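Local coordinates for Mgp-operon protein 3 (Mycoplasma pneumoniae, PDB 6RJ1) that probably helps the bacterium attach to host cells, as an extracellular adhesin that works alongside protein P1 and is thought to recognise sugars, at residues A[736-741]-A[834-839]; A[657-662]-A[690-695]; A[59-64]-A[109-114]. All blocks are in the same frame, centred on the assembly; numbering follows the deposited sequence.

Contact 1 (A[736-741]-A[834-839]); sequences PYYYSA and FSYTPF
Tyr-739 points its hydroxyl at the rim of the Phe-839 ring, with OH 3.6 Å from CE1 and close to the ring plane, so the phenylalanine meets the oxygen with its edge. The two side chains cross at about a right angle, and the same tyrosine OH hydrogen-bonds to Ser-844 OG, which helps to hold the oxygen there. Phe-839 reaches this spot because its CG stands between the backbone N and the carbonyl carbon (chi1 49°), turning the ring back toward the 736-741 turn.

The neighbouring Tyr-738 is also used end-on: its OH lies 3.7 Å from CB of Pro-838, again with the side chains at about a right angle. Between these tyrosines sits Pro-736. Its CB is 3.5 Å above the Tyr-738 ring, offset toward the rim, while its CG is 3.8 Å above the Tyr-739 ring, over the centre. That CG in turn faces Tyr-836 OH at 4.1 Å, the tyrosine having extended from the strand with CG anti to its backbone N (chi1 165°).

No hydrogen bond links the two segments. What brings them together is phenol oxygens meeting proline rings and the edge of a phenylalanine. A 3-10 turn in the connection between strands 723-732 and 779-786 thus packs against the end of strand 834-838, in the antiparallel sheet that includes strand 808-815.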
# COMPACT_ATOMS: atom_id res chain seq x y z
N PRO A 736 -1.99 3.68 15.39
CA PRO A 736 -2.22 3.86 16.82
C PRO A 736 -2.80 5.25 17.08
O PRO A 736 -2.30 6.24 16.54
CB PRO A 736 -0.82 3.72 17.42
CG PRO A 736 -0.04 3.01 16.41
CD PRO A 736 -0.55 3.49 15.11
N TYR A 737 -3.89 5.32 17.85
CA TYR A 737 -4.53 6.59 18.20
C TYR A 737 -3.58 7.45 19.01
O TYR A 737 -3.62 8.67 18.90
CB TYR A 737 -5.83 6.35 18.99
CG TYR A 737 -5.68 5.44 20.20
CD1 TYR A 737 -5.33 5.96 21.44
CD2 TYR A 737 -5.90 4.07 20.10
CE1 TYR A 737 -5.16 5.13 22.55
CE2 TYR A 737 -5.74 3.23 21.20
CZ TYR A 737 -5.37 3.77 22.43
OH TYR A 737 -5.22 2.95 23.52
N TYR A 738 -2.69 6.80 19.79
CA TYR A 738 -1.71 7.46 20.66
C TYR A 738 -0.54 8.08 19.86
O TYR A 738 0.34 8.69 20.47
CB TYR A 738 -1.23 6.52 21.79
CG TYR A 738 -0.68 5.18 21.33
CD1 TYR A 738 0.65 5.04 20.94
CD2 TYR A 738 -1.48 4.04 21.35
CE1 TYR A 738 1.16 3.81 20.55
CE2 TYR A 738 -0.98 2.80 20.96
CZ TYR A 738 0.35 2.69 20.57
OH TYR A 738 0.85 1.48 20.16
N TYR A 739 -0.57 7.98 18.52
CA TYR A 739 0.40 8.61 17.63
C TYR A 739 -0.04 10.06 17.41
O TYR A 739 0.71 10.87 16.87
CB TYR A 739 0.51 7.85 16.30
CG TYR A 739 1.60 6.79 16.27
CD1 TYR A 739 2.05 6.20 17.44
CD2 TYR A 739 2.16 6.39 15.06
CE1 TYR A 739 3.05 5.23 17.42
CE2 TYR A 739 3.17 5.42 15.03
CZ TYR A 739 3.61 4.85 16.21
OH TYR A 739 4.60 3.90 16.21
N SER A 740 -1.28 10.36 17.83
CA SER A 740 -1.90 11.68 17.76
C SER A 740 -1.93 12.28 19.15
O SER A 740 -2.28 11.60 20.12
CB SER A 740 -3.32 11.58 17.20
OG SER A 740 -3.31 11.26 15.82
N ALA A 741 -1.54 13.56 19.26
CA ALA A 741 -1.50 14.29 20.53
C ALA A 741 -2.89 14.52 21.11
O ALA A 741 -3.08 14.33 22.30
CB ALA A 741 -0.78 15.62 20.35
N PHE A 834 -3.85 -13.90 11.60
CA PHE A 834 -3.38 -12.53 11.76
C PHE A 834 -3.15 -12.19 13.23
O PHE A 834 -3.98 -12.53 14.08
CB PHE A 834 -4.39 -11.55 11.14
CG PHE A 834 -4.03 -10.08 11.23
CD1 PHE A 834 -4.40 -9.31 12.32
CD2 PHE A 834 -3.34 -9.46 10.19
CE1 PHE A 834 -4.07 -7.96 12.39
CE2 PHE A 834 -3.03 -8.10 10.26
CZ PHE A 834 -3.40 -7.36 11.35
N SER A 835 -2.04 -11.48 13.50
CA SER A 835 -1.66 -11.00 14.83
C SER A 835 -0.93 -9.66 14.72
O SER A 835 -0.04 -9.50 13.88
CB SER A 835 -0.79 -12.03 15.55
OG SER A 835 0.37 -11.43 16.12
N TYR A 836 -1.30 -8.69 15.57
CA TYR A 836 -0.66 -7.39 15.64
C TYR A 836 -0.23 -7.14 17.08
O TYR A 836 -1.06 -7.19 17.99
CB TYR A 836 -1.58 -6.27 15.10
CG TYR A 836 -1.13 -4.87 15.46
CD1 TYR A 836 -0.14 -4.22 14.72
CD2 TYR A 836 -1.66 -4.20 16.56
CE1 TYR A 836 0.29 -2.94 15.05
CE2 TYR A 836 -1.22 -2.93 16.92
CZ TYR A 836 -0.26 -2.30 16.15
OH TYR A 836 0.16 -1.05 16.51
N THR A 837 1.08 -6.93 17.29
CA THR A 837 1.63 -6.66 18.62
C THR A 837 2.25 -5.26 18.59
O THR A 837 3.16 -5.03 17.80
CB THR A 837 2.61 -7.75 19.04
OG1 THR A 837 2.04 -9.03 18.77
CG2 THR A 837 3.01 -7.65 20.51
N PRO A 838 1.74 -4.31 19.41
CA PRO A 838 2.31 -2.96 19.38
C PRO A 838 3.74 -2.92 19.91
O PRO A 838 4.03 -3.56 20.92
CB PRO A 838 1.37 -2.16 20.30
CG PRO A 838 0.17 -3.01 20.51
CD PRO A 838 0.66 -4.41 20.40
N PHE A 839 4.63 -2.18 19.23
CA PHE A 839 6.00 -2.08 19.71
C PHE A 839 6.18 -0.86 20.65
O PHE A 839 5.31 0.01 20.72
CB PHE A 839 7.04 -2.14 18.57
CG PHE A 839 6.92 -1.27 17.34
CD1 PHE A 839 6.64 0.09 17.44
CD2 PHE A 839 7.22 -1.78 16.08
CE1 PHE A 839 6.58 0.90 16.30
CE2 PHE A 839 7.15 -0.98 14.93
CZ PHE A 839 6.84 0.36 15.05

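Contact 2 (A[657-662]-A[690-695]); sequences SPLNSY and TDQLLV
Asp-691 receives the backbone N-H of Asn-660 on its OD1, with N to OD1 at 2.8 Å and an N-H...O angle of 160°. The donor comes in on the syn side but tilted out of the carboxylate plane. The aspartate CG is anti to its carbonyl carbon and beside its backbone N (chi1 -63°), which swings the carboxylate back toward the 657-662 loop, where Leu-659 also lies against it, CD2 being 3.5 Å from Asp-691 OD1.

Gln-692 has a left-handed backbone conformation, and its side chain leaves away from the loop. A bend at chi2 (-90°) brings it back: CG packs 3.8 Å from Leu-659 CD2, and OE1 comes to 3.7 Å from CG of Pro-658, the two side chains crossing obliquely. The amide is held at both ends from outside the pair, OE1 by Asn-777 N and NE2 by Ala-672 O. On the backbone, Gln-692 N binds Pro-658 O at 3.1 Å, and a water bridges that same oxygen to Leu-693 N.

Asn-660 lays its amide across Thr-690 at about a right angle, ND2 standing 3.5 Å from CB. Its OD1 accepts from Lys-556 and its ND2 gives to Gln-512 OE1, while Thr-690 OG1 bonds to Thr-581 OG1. In the loop itself, Ser-657 OG accepts from Leu-659 N in an ST turn and donates to Tyr-662 OH.

All eight touching residues are buried, so the joint depends on pairing its polar atoms: Asp-691 OD1 takes a main-chain N-H from the loop, and the amides of Asn-660 and Gln-692 are matched at both ends by partners beyond the two segments.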
# COMPACT_ATOMS: atom_id res chain seq x y z
N SER A 657 -3.31 6.16 -0.44
CA SER A 657 -3.31 5.76 0.98
C SER A 657 -4.36 4.66 1.29
O SER A 657 -5.23 4.41 0.45
CB SER A 657 -3.58 6.99 1.84
OG SER A 657 -4.98 7.24 1.96
N PRO A 658 -4.36 4.05 2.52
CA PRO A 658 -5.37 3.02 2.82
C PRO A 658 -6.78 3.56 3.15
O PRO A 658 -7.66 2.78 3.53
CB PRO A 658 -4.75 2.25 4.00
CG PRO A 658 -3.38 2.78 4.17
CD PRO A 658 -3.42 4.17 3.65
N LEU A 659 -7.01 4.89 2.97
CA LEU A 659 -8.31 5.51 3.23
C LEU A 659 -9.19 5.69 2.01
O LEU A 659 -8.71 6.14 0.96
CB LEU A 659 -8.17 6.86 3.95
CG LEU A 659 -7.57 6.85 5.37
CD1 LEU A 659 -7.85 8.16 6.04
CD2 LEU A 659 -8.08 5.70 6.22
N ASN A 660 -10.49 5.38 2.15
CA ASN A 660 -11.51 5.56 1.11
C ASN A 660 -12.01 7.00 1.14
O ASN A 660 -12.12 7.62 0.09
CB ASN A 660 -12.69 4.59 1.29
CG ASN A 660 -12.55 3.31 0.52
OD1 ASN A 660 -11.45 2.86 0.17
ND2 ASN A 660 -13.68 2.68 0.22
N SER A 661 -12.30 7.52 2.35
CA SER A 661 -12.79 8.89 2.54
C SER A 661 -11.75 9.78 3.22
O SER A 661 -11.08 9.36 4.17
CB SER A 661 -14.08 8.88 3.35
OG SER A 661 -14.57 10.20 3.56
N TYR A 662 -11.65 11.02 2.73
CA TYR A 662 -10.77 12.06 3.25
C TYR A 662 -11.61 13.18 3.86
O TYR A 662 -11.09 14.27 4.10
CB TYR A 662 -9.90 12.62 2.13
CG TYR A 662 -8.71 11.76 1.76
CD1 TYR A 662 -7.73 11.46 2.71
CD2 TYR A 662 -8.51 11.34 0.45
CE1 TYR A 662 -6.60 10.72 2.36
CE2 TYR A 662 -7.37 10.62 0.10
CZ TYR A 662 -6.42 10.32 1.05
OH TYR A 662 -5.30 9.60 0.71
N THR A 690 -13.53 -0.87 4.95
CA THR A 690 -12.99 -0.16 3.78
C THR A 690 -11.75 0.69 4.09
O THR A 690 -11.00 1.02 3.17
CB THR A 690 -14.07 0.72 3.09
OG1 THR A 690 -14.71 1.57 4.05
CG2 THR A 690 -15.08 -0.10 2.30
N ASP A 691 -11.55 1.07 5.35
CA ASP A 691 -10.43 1.92 5.73
C ASP A 691 -9.38 1.19 6.55
O ASP A 691 -9.72 0.39 7.42
CB ASP A 691 -10.92 3.19 6.46
CG ASP A 691 -11.79 4.07 5.57
OD1 ASP A 691 -11.23 4.89 4.81
OD2 ASP A 691 -13.04 3.94 5.62
N GLN A 692 -8.08 1.46 6.25
CA GLN A 692 -6.88 0.90 6.91
C GLN A 692 -6.91 -0.63 6.85
O GLN A 692 -6.65 -1.32 7.85
CB GLN A 692 -6.73 1.42 8.36
CG GLN A 692 -6.89 2.92 8.54
CD GLN A 692 -5.62 3.71 8.41
OE1 GLN A 692 -4.82 3.54 7.50
NE2 GLN A 692 -5.40 4.63 9.34
N LEU A 693 -7.23 -1.16 5.66
CA LEU A 693 -7.35 -2.60 5.43
C LEU A 693 -6.08 -3.27 4.92
O LEU A 693 -5.62 -2.99 3.80
CB LEU A 693 -8.52 -2.88 4.49
CG LEU A 693 -9.74 -3.60 5.06
CD1 LEU A 693 -10.35 -2.86 6.25
CD2 LEU A 693 -10.78 -3.79 3.98
N LEU A 694 -5.52 -4.18 5.74
CA LEU A 694 -4.38 -4.98 5.34
C LEU A 694 -4.90 -6.24 4.67
O LEU A 694 -5.78 -6.91 5.19
CB LEU A 694 -3.43 -5.31 6.51
CG LEU A 694 -2.09 -5.95 6.08
CD1 LEU A 694 -1.03 -4.88 5.77
CD2 LEU A 694 -1.59 -6.92 7.11
N VAL A 695 -4.38 -6.52 3.50
CA VAL A 695 -4.68 -7.67 2.65
C VAL A 695 -3.41 -8.54 2.66
O VAL A 695 -2.30 -8.02 2.49
CB VAL A 695 -5.06 -7.16 1.23
CG1 VAL A 695 -5.08 -8.27 0.21
CG2 VAL A 695 -6.40 -6.43 1.25
O HOH W 1 -7.58 -0.00 3.14

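Contact 3 (A[59-64]-A[109-114]); sequences SALVRV and QDFASY
The Phe-111 ring is filled on both faces. Leu-61 CB sits over one, 3.8 Å from the ring centroid and 12° off the normal, a CH-pi contact; Gln-109 CG lies over the other, 3.5 Å above the plane. The leucine runs alongside the phenylalanine, pointing the same way, and its CD1 touches CE2 at 3.7 Å. Ser-59 OG, which hydrogen-bonds Ser-39 OG, approaches the ring obliquely, and His-37 meets it edge-to-face.

The Arg-63 guanidinium works inside its own loop. NH1 bonds in the guanidinium plane to both Ala-60 O (3.0 Å) and Val-62 O (2.8 Å), tying the side chain back over the turn.

Val-62 lies beside the backbone of the other segment. Its CG2, anti to the backbone N, reaches 3.6 Å from Asp-110 O. No direct hydrogen bond crosses the contact, but two waters do the job: one accepts from Ser-59 N, donates to Phe-111 O and also binds Ser-113 OG, and the other joins Arg-63 N to Asp-110 O.

Each loop is turned by a local side-chain-to-backbone bond. Ser-59 OG accepts from Leu-61 N in an ST turn, inside a type I beta turn from Ser-59 to Val-62, while Asp-110 OD1 accepts from Ala-112 N in an Asx turn, its OD2 forming a salt bridge with Lys-133. These turns sit at adjoining ends of strands 52-59 and 114-121, antiparallel neighbours in one mixed sheet.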
# COMPACT_ATOMS: atom_id res chain seq x y z
N SER A 59 14.74 2.31 -15.04
CA SER A 59 15.39 3.54 -15.49
C SER A 59 14.45 4.73 -15.33
O SER A 59 13.26 4.61 -15.62
CB SER A 59 15.84 3.41 -16.94
OG SER A 59 16.05 4.67 -17.56
N ALA A 60 15.00 5.88 -14.90
CA ALA A 60 14.26 7.14 -14.73
C ALA A 60 13.93 7.77 -16.10
O ALA A 60 13.29 8.82 -16.18
CB ALA A 60 15.08 8.11 -13.89
N LEU A 61 14.38 7.12 -17.18
CA LEU A 61 14.13 7.58 -18.53
C LEU A 61 12.93 6.90 -19.16
O LEU A 61 12.59 7.22 -20.30
CB LEU A 61 15.38 7.43 -19.42
CG LEU A 61 16.51 8.42 -19.17
CD1 LEU A 61 17.76 7.97 -19.88
CD2 LEU A 61 16.15 9.83 -19.59
N VAL A 62 12.28 5.96 -18.43
CA VAL A 62 11.10 5.25 -18.92
C VAL A 62 9.94 6.25 -19.10
O VAL A 62 9.73 7.10 -18.24
CB VAL A 62 10.73 4.01 -18.06
CG1 VAL A 62 10.13 4.39 -16.70
CG2 VAL A 62 9.82 3.06 -18.81
N ARG A 63 9.24 6.19 -20.25
CA ARG A 63 8.10 7.06 -20.53
C ARG A 63 6.92 6.24 -21.02
O ARG A 63 7.08 5.43 -21.93
CB ARG A 63 8.47 8.21 -21.49
CG ARG A 63 9.39 9.28 -20.88
CD ARG A 63 8.80 9.97 -19.66
NE ARG A 63 9.68 11.01 -19.12
CZ ARG A 63 10.71 10.79 -18.30
NH1 ARG A 63 11.01 9.56 -17.92
NH2 ARG A 63 11.45 11.81 -17.87
N VAL A 64 5.75 6.41 -20.38
CA VAL A 64 4.55 5.65 -20.74
C VAL A 64 3.44 6.59 -21.24
O VAL A 64 3.29 7.70 -20.73
CB VAL A 64 4.08 4.69 -19.60
CG1 VAL A 64 2.87 3.87 -20.01
CG2 VAL A 64 5.21 3.77 -19.14
N GLN A 109 15.45 2.96 -27.52
CA GLN A 109 14.94 2.07 -26.48
C GLN A 109 13.84 2.73 -25.67
O GLN A 109 13.80 3.95 -25.54
CB GLN A 109 16.08 1.59 -25.55
CG GLN A 109 16.93 2.71 -24.95
CD GLN A 109 18.20 2.25 -24.30
OE1 GLN A 109 18.20 1.51 -23.31
NE2 GLN A 109 19.33 2.71 -24.82
N ASP A 110 12.96 1.89 -25.12
CA ASP A 110 11.83 2.26 -24.28
C ASP A 110 12.19 2.44 -22.79
O ASP A 110 11.37 2.95 -22.03
CB ASP A 110 10.72 1.21 -24.41
CG ASP A 110 11.17 -0.25 -24.36
OD1 ASP A 110 12.03 -0.57 -23.51
OD2 ASP A 110 10.66 -1.05 -25.16
N PHE A 111 13.41 1.99 -22.39
CA PHE A 111 13.95 2.01 -21.02
C PHE A 111 13.03 1.27 -20.02
O PHE A 111 12.91 1.68 -18.86
CB PHE A 111 14.29 3.44 -20.54
CG PHE A 111 15.22 4.22 -21.43
CD1 PHE A 111 14.73 4.99 -22.47
CD2 PHE A 111 16.60 4.21 -21.21
CE1 PHE A 111 15.59 5.73 -23.28
CE2 PHE A 111 17.46 4.96 -22.02
CZ PHE A 111 16.95 5.72 -23.04
N ALA A 112 12.41 0.17 -20.48
CA ALA A 112 11.53 -0.68 -19.68
C ALA A 112 12.32 -1.35 -18.55
O ALA A 112 13.54 -1.52 -18.67
CB ALA A 112 10.91 -1.75 -20.56
N SER A 113 11.64 -1.72 -17.48
CA SER A 113 12.26 -2.42 -16.37
C SER A 113 12.60 -3.87 -16.75
O SER A 113 11.92 -4.48 -17.58
CB SER A 113 11.36 -2.39 -15.15
OG SER A 113 11.10 -1.05 -14.77
N TYR A 114 13.67 -4.40 -16.15
CA TYR A 114 14.10 -5.77 -16.43
C TYR A 114 14.34 -6.57 -15.18
O TYR A 114 14.71 -6.02 -14.14
CB TYR A 114 15.39 -5.78 -17.27
CG TYR A 114 15.19 -5.43 -18.72
CD1 TYR A 114 14.84 -6.41 -19.65
CD2 TYR A 114 15.38 -4.13 -19.17
CE1 TYR A 114 14.66 -6.09 -20.99
CE2 TYR A 114 15.20 -3.80 -20.51
CZ TYR A 114 14.84 -4.78 -21.42
OH TYR A 114 14.65 -4.45 -22.75
O HOH W 2 12.28 1.28 -15.90
O HOH W 3 9.59 4.78 -22.93

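From the N terminus, the chain first closes contact 3, where the turn after strand 52-59 meets the approach to strand 114-121 across a loop that includes helix 86-93. Much later, contact 2 brings the loop after strand 650-654 to the start of strand 693-699, with helix 666-673 in between. Contact 1 then closes a third loop, from the connection after strand 723-732 to strand 834-838. The three follow in series, none within another. Contacts 1 and 2 touch, Phe-834 CE2 lying 3.7 Å from Leu-694 CD2, with His-731 stacked on Phe-834 and backbone-bonded to Leu-694. Contact 3 is remote, its centre about 39 Å from that of contact 1.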